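Local coordinates for protein Na-K-Cl cotransporter (Methanosarcina acetivorans, PDB 3G40) that forms the cytoplasmic C-terminal domain of a membrane transporter that probably moves chloride across the membrane together with cations, at residues Y45-V50 with G79-W84; D38-I43 with E73-E78; M199-T204 with R233-K238. All blocks are in the same frame, centred on the assembly; numbering follows the deposited sequence.

Contact 1 (Y45-V50 with G79-W84); sequences YPKGSV and GVFSSW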
# COMPACT_ATOMS: atom_id res chain seq x y z
N TYR A 45 -1.99 -10.40 -13.57
CA TYR A 45 -3.39 -10.72 -13.86
C TYR A 45 -3.83 -10.26 -15.26
O TYR A 45 -3.52 -9.14 -15.67
CB TYR A 45 -4.31 -10.06 -12.81
CG TYR A 45 -5.77 -10.33 -13.06
CD1 TYR A 45 -6.55 -9.43 -13.78
CD2 TYR A 45 -6.36 -11.48 -12.58
CE1 TYR A 45 -7.89 -9.69 -14.02
CE2 TYR A 45 -7.69 -11.75 -12.80
CZ TYR A 45 -8.46 -10.85 -13.52
OH TYR A 45 -9.78 -11.14 -13.73
N PRO A 46 -4.54 -11.13 -16.00
CA PRO A 46 -4.90 -12.50 -15.65
C PRO A 46 -3.97 -13.51 -16.33
O PRO A 46 -3.37 -13.21 -17.37
CB PRO A 46 -6.29 -12.66 -16.26
CG PRO A 46 -6.43 -11.54 -17.29
CD PRO A 46 -5.15 -10.74 -17.28
N LYS A 47 -3.89 -14.70 -15.74
CA LYS A 47 -3.19 -15.85 -16.34
C LYS A 47 -1.69 -15.65 -16.54
O LYS A 47 -1.06 -16.47 -17.21
CB LYS A 47 -3.85 -16.27 -17.65
CG LYS A 47 -5.32 -16.67 -17.54
CD LYS A 47 -5.53 -17.87 -16.64
CE LYS A 47 -6.91 -18.47 -16.85
NZ LYS A 47 -7.01 -19.88 -16.33
N GLY A 48 -1.12 -14.58 -15.99
CA GLY A 48 0.33 -14.47 -15.86
C GLY A 48 0.74 -15.45 -14.75
O GLY A 48 -0.06 -16.27 -14.31
N SER A 49 1.98 -15.38 -14.28
CA SER A 49 2.36 -16.25 -13.16
C SER A 49 3.41 -15.66 -12.23
O SER A 49 4.17 -14.77 -12.63
CB SER A 49 2.83 -17.62 -13.64
OG SER A 49 4.09 -17.53 -14.29
N VAL A 50 3.46 -16.19 -11.02
CA VAL A 50 4.41 -15.76 -10.00
C VAL A 50 5.07 -16.98 -9.35
O VAL A 50 4.40 -17.79 -8.72
CB VAL A 50 3.71 -14.95 -8.90
CG1 VAL A 50 4.68 -14.61 -7.80
CG2 VAL A 50 3.07 -13.64 -9.50
N GLY A 79 -6.47 -15.29 -9.30
CA GLY A 79 -6.47 -15.44 -10.75
C GLY A 79 -5.11 -15.43 -11.43
O GLY A 79 -5.02 -15.19 -12.64
N VAL A 80 -4.06 -15.70 -10.67
CA VAL A 80 -2.70 -15.71 -11.21
C VAL A 80 -2.08 -17.09 -10.91
O VAL A 80 -2.26 -17.63 -9.83
CB VAL A 80 -1.88 -14.58 -10.61
CG1 VAL A 80 -0.42 -14.69 -10.98
CG2 VAL A 80 -2.47 -13.19 -11.09
N PHE A 81 -1.40 -17.68 -11.89
CA PHE A 81 -0.76 -18.98 -11.64
C PHE A 81 0.42 -18.78 -10.70
O PHE A 81 1.05 -17.72 -10.70
CB PHE A 81 -0.31 -19.59 -12.96
CG PHE A 81 -1.43 -19.93 -13.88
CD1 PHE A 81 -1.56 -19.28 -15.11
CD2 PHE A 81 -2.37 -20.89 -13.53
CE1 PHE A 81 -2.59 -19.59 -15.97
CE2 PHE A 81 -3.41 -21.21 -14.38
CZ PHE A 81 -3.52 -20.56 -15.61
N SER A 82 0.73 -19.80 -9.89
CA SER A 82 1.79 -19.61 -8.93
C SER A 82 2.43 -20.92 -8.47
O SER A 82 1.78 -21.98 -8.45
CB SER A 82 1.26 -18.87 -7.70
OG SER A 82 2.34 -18.44 -6.89
N SER A 83 3.69 -20.83 -8.09
CA SER A 83 4.39 -21.96 -7.51
C SER A 83 5.39 -21.38 -6.51
O SER A 83 5.60 -20.17 -6.45
CB SER A 83 5.10 -22.76 -8.60
OG SER A 83 6.00 -21.92 -9.32
N TRP A 84 6.00 -22.24 -5.70
CA TRP A 84 6.95 -21.75 -4.72
C TRP A 84 8.01 -22.82 -4.52
O TRP A 84 7.77 -24.01 -4.74
CB TRP A 84 6.24 -21.43 -3.39
CG TRP A 84 5.59 -22.63 -2.77
CD1 TRP A 84 4.33 -23.10 -3.02
CD2 TRP A 84 6.17 -23.51 -1.80
NE1 TRP A 84 4.11 -24.24 -2.27
CE2 TRP A 84 5.21 -24.51 -1.51
CE3 TRP A 84 7.41 -23.56 -1.15
CZ2 TRP A 84 5.45 -25.55 -0.59
CZ3 TRP A 84 7.65 -24.61 -0.24
CH2 TRP A 84 6.67 -25.57 0.03
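Ser-49 and Val-50 pair with Phe-81 and Ser-82 as adjacent parallel strands, at the place where strand 81-86 starts as an outermost strand of this chain's sheet. Phe-81 is held through both its backbone groups: its N donates to Gly-48 O (3.1 Å) and its O receives Val-50 N (2.9 Å). Val-50 O then takes two donors, Ser-83 N and the Ser-82 hydroxyl. Ser-82 OG comes within 2.8 Å of Val-50 O because it lies opposite its own backbone N (chi1 -168°), and it is also hydrogen-bonded to the hydroxyl of Ser-72.

The loops leading into the strands also meet. Gly-79 ends helix 64-77 as the C-prime residue of a Schellman motif; its positive phi suits glycine, and a beta carbon would run into the Tyr-45 ring. Its O receives a weak bond from Lys-47 N. Pro-46, after a cis peptide, lays its CB over one face of that tyrosine. In Lys-47 a bend at chi2 (-62°) brings CD to 3.5 Å from Phe-81 CE1, the chain passing obliquely by the far end of the ring. Val-80 uses both branches, CG1 on Val-50 CG2 (3.9 Å) and CG2 on Tyr-45 CB (4.0 Å).

The Ser-49 hydroxyl hydrogen-bonds to Asn-22, and its backbone pairs with Ala-21 and Leu-23, while Val-50 and Ser-82 turn to the opposite face, where Phe-75 of helix 64-77 packs on both and Thr-44 of helix 30-44 touches Val-50.

Contact 2 (D38-I43 with E73-E78); sequences DFLRDI and EGFQEE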
# COMPACT_ATOMS: atom_id res chain seq x y z
N ASP A 38 -0.34 -7.34 -3.95
CA ASP A 38 -1.35 -6.80 -4.88
C ASP A 38 -0.71 -6.26 -6.15
O ASP A 38 -1.29 -6.34 -7.24
CB ASP A 38 -2.21 -5.72 -4.20
CG ASP A 38 -3.26 -6.31 -3.28
OD1 ASP A 38 -3.55 -7.53 -3.38
OD2 ASP A 38 -3.82 -5.55 -2.46
N PHE A 39 0.47 -5.69 -6.00
CA PHE A 39 1.20 -5.11 -7.12
C PHE A 39 1.71 -6.24 -8.02
O PHE A 39 1.60 -6.15 -9.24
CB PHE A 39 2.36 -4.25 -6.59
CG PHE A 39 3.12 -3.51 -7.67
CD1 PHE A 39 2.46 -2.67 -8.56
CD2 PHE A 39 4.49 -3.63 -7.77
CE1 PHE A 39 3.16 -1.98 -9.55
CE2 PHE A 39 5.21 -2.95 -8.74
CZ PHE A 39 4.54 -2.11 -9.64
N LEU A 40 2.25 -7.30 -7.43
CA LEU A 40 2.67 -8.45 -8.23
C LEU A 40 1.45 -9.00 -8.96
O LEU A 40 1.53 -9.38 -10.13
CB LEU A 40 3.29 -9.55 -7.33
CG LEU A 40 4.63 -9.16 -6.71
CD1 LEU A 40 5.08 -10.13 -5.59
CD2 LEU A 40 5.70 -9.06 -7.78
N ARG A 41 0.32 -9.06 -8.26
CA ARG A 41 -0.92 -9.52 -8.90
C ARG A 41 -1.34 -8.60 -10.07
O ARG A 41 -1.75 -9.07 -11.14
CB ARG A 41 -2.03 -9.60 -7.88
CG ARG A 41 -3.33 -10.14 -8.40
CD ARG A 41 -4.44 -9.63 -7.51
NE ARG A 41 -4.40 -8.17 -7.47
CZ ARG A 41 -4.97 -7.42 -6.53
NH1 ARG A 41 -5.64 -8.01 -5.54
NH2 ARG A 41 -4.89 -6.09 -6.59
N ASP A 42 -1.24 -7.29 -9.87
CA ASP A 42 -1.63 -6.32 -10.91
C ASP A 42 -0.74 -6.44 -12.14
O ASP A 42 -1.17 -6.17 -13.25
CB ASP A 42 -1.57 -4.88 -10.36
CG ASP A 42 -2.59 -4.63 -9.27
OD1 ASP A 42 -3.60 -5.36 -9.20
OD2 ASP A 42 -2.38 -3.70 -8.48
N ILE A 43 0.51 -6.86 -11.94
CA ILE A 43 1.42 -7.05 -13.07
C ILE A 43 1.09 -8.32 -13.86
O ILE A 43 1.26 -8.36 -15.08
CB ILE A 43 2.89 -7.10 -12.60
CG1 ILE A 43 3.36 -5.71 -12.15
CG2 ILE A 43 3.80 -7.66 -13.69
CD1 ILE A 43 4.71 -5.74 -11.38
N GLU A 73 -0.84 -20.03 -2.87
CA GLU A 73 -2.26 -20.35 -3.01
C GLU A 73 -3.09 -19.07 -3.14
O GLU A 73 -4.09 -19.03 -3.85
CB GLU A 73 -2.72 -21.16 -1.79
CG GLU A 73 -4.23 -21.31 -1.68
CD GLU A 73 -4.81 -22.28 -2.69
OE1 GLU A 73 -4.22 -22.44 -3.79
OE2 GLU A 73 -5.86 -22.89 -2.39
N GLY A 74 -2.67 -18.01 -2.45
CA GLY A 74 -3.39 -16.75 -2.54
C GLY A 74 -3.38 -16.20 -3.96
O GLY A 74 -4.40 -15.73 -4.45
N PHE A 75 -2.23 -16.27 -4.63
CA PHE A 75 -2.14 -15.82 -6.01
C PHE A 75 -3.12 -16.57 -6.88
O PHE A 75 -3.84 -15.98 -7.70
CB PHE A 75 -0.72 -15.93 -6.56
CG PHE A 75 0.20 -14.79 -6.15
CD1 PHE A 75 1.27 -15.02 -5.31
CD2 PHE A 75 -0.04 -13.48 -6.61
CE1 PHE A 75 2.12 -13.99 -4.93
CE2 PHE A 75 0.80 -12.43 -6.22
CZ PHE A 75 1.87 -12.68 -5.38
N GLN A 76 -3.17 -17.89 -6.70
CA GLN A 76 -4.07 -18.73 -7.47
C GLN A 76 -5.52 -18.34 -7.27
O GLN A 76 -6.29 -18.29 -8.23
CB GLN A 76 -3.88 -20.22 -7.13
CG GLN A 76 -2.52 -20.77 -7.54
CD GLN A 76 -2.38 -22.29 -7.34
OE1 GLN A 76 -3.25 -23.07 -7.76
NE2 GLN A 76 -1.29 -22.70 -6.72
N GLU A 77 -5.90 -18.09 -6.01
CA GLU A 77 -7.23 -17.59 -5.68
C GLU A 77 -7.55 -16.27 -6.39
O GLU A 77 -8.70 -15.99 -6.70
CB GLU A 77 -7.38 -17.38 -4.17
CG GLU A 77 -7.16 -18.62 -3.34
CD GLU A 77 -7.18 -18.34 -1.85
OE1 GLU A 77 -7.07 -17.16 -1.46
OE2 GLU A 77 -7.32 -19.32 -1.07
N GLU A 78 -6.53 -15.45 -6.62
CA GLU A 78 -6.75 -14.12 -7.19
C GLU A 78 -6.48 -14.10 -8.70
O GLU A 78 -6.30 -13.03 -9.30
CB GLU A 78 -5.99 -13.04 -6.39
CG GLU A 78 -6.41 -13.05 -4.90
CD GLU A 78 -6.10 -11.77 -4.10
OE1 GLU A 78 -5.94 -10.69 -4.70
OE2 GLU A 78 -6.04 -11.85 -2.85
O HOH W 1 -5.36 -9.06 -2.21
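Asp-38, on helix 30-44, faces Glu-78, just beyond the C-terminal end of helix 64-77, without touching this like-charged partner: its OD1 stays 4.2 Å from Glu-78 OE1, and a water hydrogen-bonded to Asp-38 OD1 (2.6 Å) and Glu-78 OE2 (2.9 Å) joins the two acids. Further along, Leu-40 supplies the greasy part, with CB 4.0 Å from Phe-75 CZ and CD1 close by. The flat, apolar phenylalanine suits the interface between the helices, for the edge of its ring comes up to the backbone at Arg-41 N while the ring stacks with Phe-37.

Arg-41 then carries the charge across. Its CG stands opposite the backbone N (chi1 -177°), and a bend at chi3 (57°) swings the guanidinium back along its own helix, where one cation meets three carboxylates. NH1 donates to Glu-78 OE1 at 2.8 Å, almost in the guanidinium plane and nearly in line with the C-O bond, a single-pronged salt bridge with the two planes 38° apart. NH1 also lies 3.0 Å from Asp-38 OD1, an attraction of charge alone, since that oxygen sits well out of the plane. NH2 donates on the syn side of Asp-42 OD1 (3.0 Å), though tilted out of the carboxylate plane, and Trp-192 holds the other oxygen of Asp-42. A methionine in place of Arg-41 has no charge to offer, which would probably leave Asp-38 and Glu-78 facing each other without a shared cation and Asp-42 without its salt-bridge mate.

Glu-78 OE2 also pairs with Arg-154 of the second subunit. The network thus spreads several negative charges over two arginines, which is likely to keep the acids ionised and links this helix pair to the dimer partner.

Contact 3 (M199-T204 with R233-K238); sequences MTFAPT and RENPIK
Arg-233 brings the chain leaving strand 228-232 alongside the end of strand 195-201: its CA is 5.8 Å from that of Phe-201, and its carbonyl lies near that of Ala-202, while its beta carbon points away. Glu-234 touches through its backbone, its O 3.7 Å from Phe-201 CB.

Asn-235 lies over the phenylalanine. Its CA sits 4.3 Å from the ring centroid, 19° off the normal, a CH-pi contact over one face. The side-chain amide follows the ring in the same direction with its plane turned 80° to it, but ND2 is modelled too close to CZ for its exact placing to be trusted. OD1 receives a weak bond from Ile-237 N, the pattern of an Asx turn, which suits an asparagine where the loop bends.

The two strands are parallel neighbours joined by helix 205-222, a beta-alpha-beta crossover, and the contact lies at their C-terminal ends. Thr-204 caps the helix that starts there, its OG1 accepting the backbone N-H of Gln-207.

Pro-236 follows, crossing Phe-201 at about a right angle with its CD 3.7 Å from Phe-201 CD2. This compact apolar ring also packs on Trp-161 of strand 157-161. Phe-201 reaches the proline with its CG lodged between backbone N and carbonyl carbon (chi1 49°). Past Ile-237, Lys-238 N gives a weak bond back to Asn-235 O.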
# COMPACT_ATOMS: atom_id res chain seq x y z
N MET A 199 6.19 10.12 -21.46
CA MET A 199 7.08 11.25 -21.18
C MET A 199 8.42 11.05 -21.89
O MET A 199 9.00 9.96 -21.87
CB MET A 199 7.34 11.35 -19.67
CG MET A 199 6.07 11.28 -18.81
SD MET A 199 5.13 12.81 -18.85
CE MET A 199 6.45 13.97 -18.62
N THR A 200 8.93 12.09 -22.53
CA THR A 200 10.28 12.02 -23.08
C THR A 200 10.92 13.40 -23.05
O THR A 200 10.36 14.34 -22.50
CB THR A 200 10.30 11.42 -24.50
OG1 THR A 200 11.64 11.02 -24.84
CG2 THR A 200 9.80 12.43 -25.53
N PHE A 201 12.12 13.52 -23.61
CA PHE A 201 12.82 14.81 -23.63
C PHE A 201 13.58 14.94 -24.93
O PHE A 201 13.88 13.94 -25.59
CB PHE A 201 13.79 14.90 -22.45
CG PHE A 201 14.65 13.68 -22.30
CD1 PHE A 201 15.93 13.66 -22.82
CD2 PHE A 201 14.16 12.55 -21.66
CE1 PHE A 201 16.72 12.53 -22.70
CE2 PHE A 201 14.95 11.42 -21.54
CZ PHE A 201 16.23 11.41 -22.06
N ALA A 202 13.90 16.18 -25.31
CA ALA A 202 14.56 16.45 -26.57
C ALA A 202 15.36 17.75 -26.44
O ALA A 202 14.90 18.68 -25.78
CB ALA A 202 13.54 16.56 -27.68
N PRO A 203 16.54 17.80 -27.07
CA PRO A 203 17.48 18.93 -27.05
C PRO A 203 17.10 20.04 -28.01
O PRO A 203 17.41 21.21 -27.77
CB PRO A 203 18.80 18.31 -27.53
CG PRO A 203 18.53 16.87 -27.78
CD PRO A 203 17.05 16.69 -27.89
N THR A 204 16.45 19.68 -29.12
CA THR A 204 16.15 20.65 -30.17
C THR A 204 14.70 20.58 -30.63
O THR A 204 14.00 19.62 -30.35
CB THR A 204 17.07 20.44 -31.39
OG1 THR A 204 16.79 19.17 -32.00
CG2 THR A 204 18.53 20.48 -30.96
N ARG A 233 11.74 19.70 -21.97
CA ARG A 233 12.96 20.42 -22.32
C ARG A 233 14.16 19.75 -21.65
O ARG A 233 15.26 19.73 -22.20
CB ARG A 233 12.85 21.88 -21.87
CG ARG A 233 13.93 22.79 -22.41
CD ARG A 233 13.55 23.32 -23.78
NE ARG A 233 14.46 24.37 -24.23
CZ ARG A 233 14.29 25.05 -25.36
NH1 ARG A 233 13.25 24.79 -26.14
NH2 ARG A 233 15.16 25.99 -25.71
N GLU A 234 13.95 19.19 -20.46
CA GLU A 234 15.07 18.65 -19.69
C GLU A 234 14.93 17.17 -19.37
O GLU A 234 13.83 16.65 -19.21
CB GLU A 234 15.24 19.44 -18.39
CG GLU A 234 15.35 20.94 -18.59
CD GLU A 234 15.06 21.72 -17.31
OE1 GLU A 234 15.29 21.17 -16.21
OE2 GLU A 234 14.60 22.88 -17.42
N ASN A 235 16.08 16.50 -19.28
CA ASN A 235 16.18 15.12 -18.83
C ASN A 235 15.63 14.99 -17.41
O ASN A 235 15.80 15.89 -16.59
CB ASN A 235 17.65 14.71 -18.86
CG ASN A 235 17.84 13.22 -18.76
OD1 ASN A 235 18.51 12.73 -17.85
ND2 ASN A 235 17.25 12.48 -19.69
N PRO A 236 14.97 13.86 -17.11
CA PRO A 236 14.42 13.61 -15.77
C PRO A 236 15.50 13.53 -14.70
O PRO A 236 15.24 13.83 -13.54
CB PRO A 236 13.75 12.23 -15.91
CG PRO A 236 13.60 12.01 -17.37
CD PRO A 236 14.70 12.75 -18.04
N ILE A 237 16.71 13.12 -15.08
CA ILE A 237 17.82 13.06 -14.13
C ILE A 237 18.28 14.46 -13.75
O ILE A 237 18.74 14.69 -12.63
CB ILE A 237 19.01 12.28 -14.71
CG1 ILE A 237 18.59 10.87 -15.12
CG2 ILE A 237 20.15 12.22 -13.70
CD1 ILE A 237 19.68 10.09 -15.82
N LYS A 238 18.15 15.40 -14.69
CA LYS A 238 18.65 16.75 -14.49
C LYS A 238 17.63 17.69 -13.87
O LYS A 238 17.98 18.58 -13.09
CB LYS A 238 19.17 17.33 -15.81
CG LYS A 238 20.46 16.68 -16.32
CD LYS A 238 20.94 17.35 -17.60
CE LYS A 238 22.23 16.71 -18.10
NZ LYS A 238 22.80 17.46 -19.27

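How the contacts relate
From the N terminus, helix 30-44 opens contact 2 and strand 49-54 opens contact 1 directly after it. Helix 64-77 then closes contact 2 and strand 81-86 closes contact 1, so the two loops cross. Their centres are 7 Å apart, and they touch where Val-80 N probably bonds to Phe-75 O. Together they join two strands at one end of the sheet to the two helices preceding them. Contact 3 comes later in series, in the second half of the domain, and closes the loop around helix 205-222. It lies at the other end of the same sheet, its centre about 37 Å from that of contact 1.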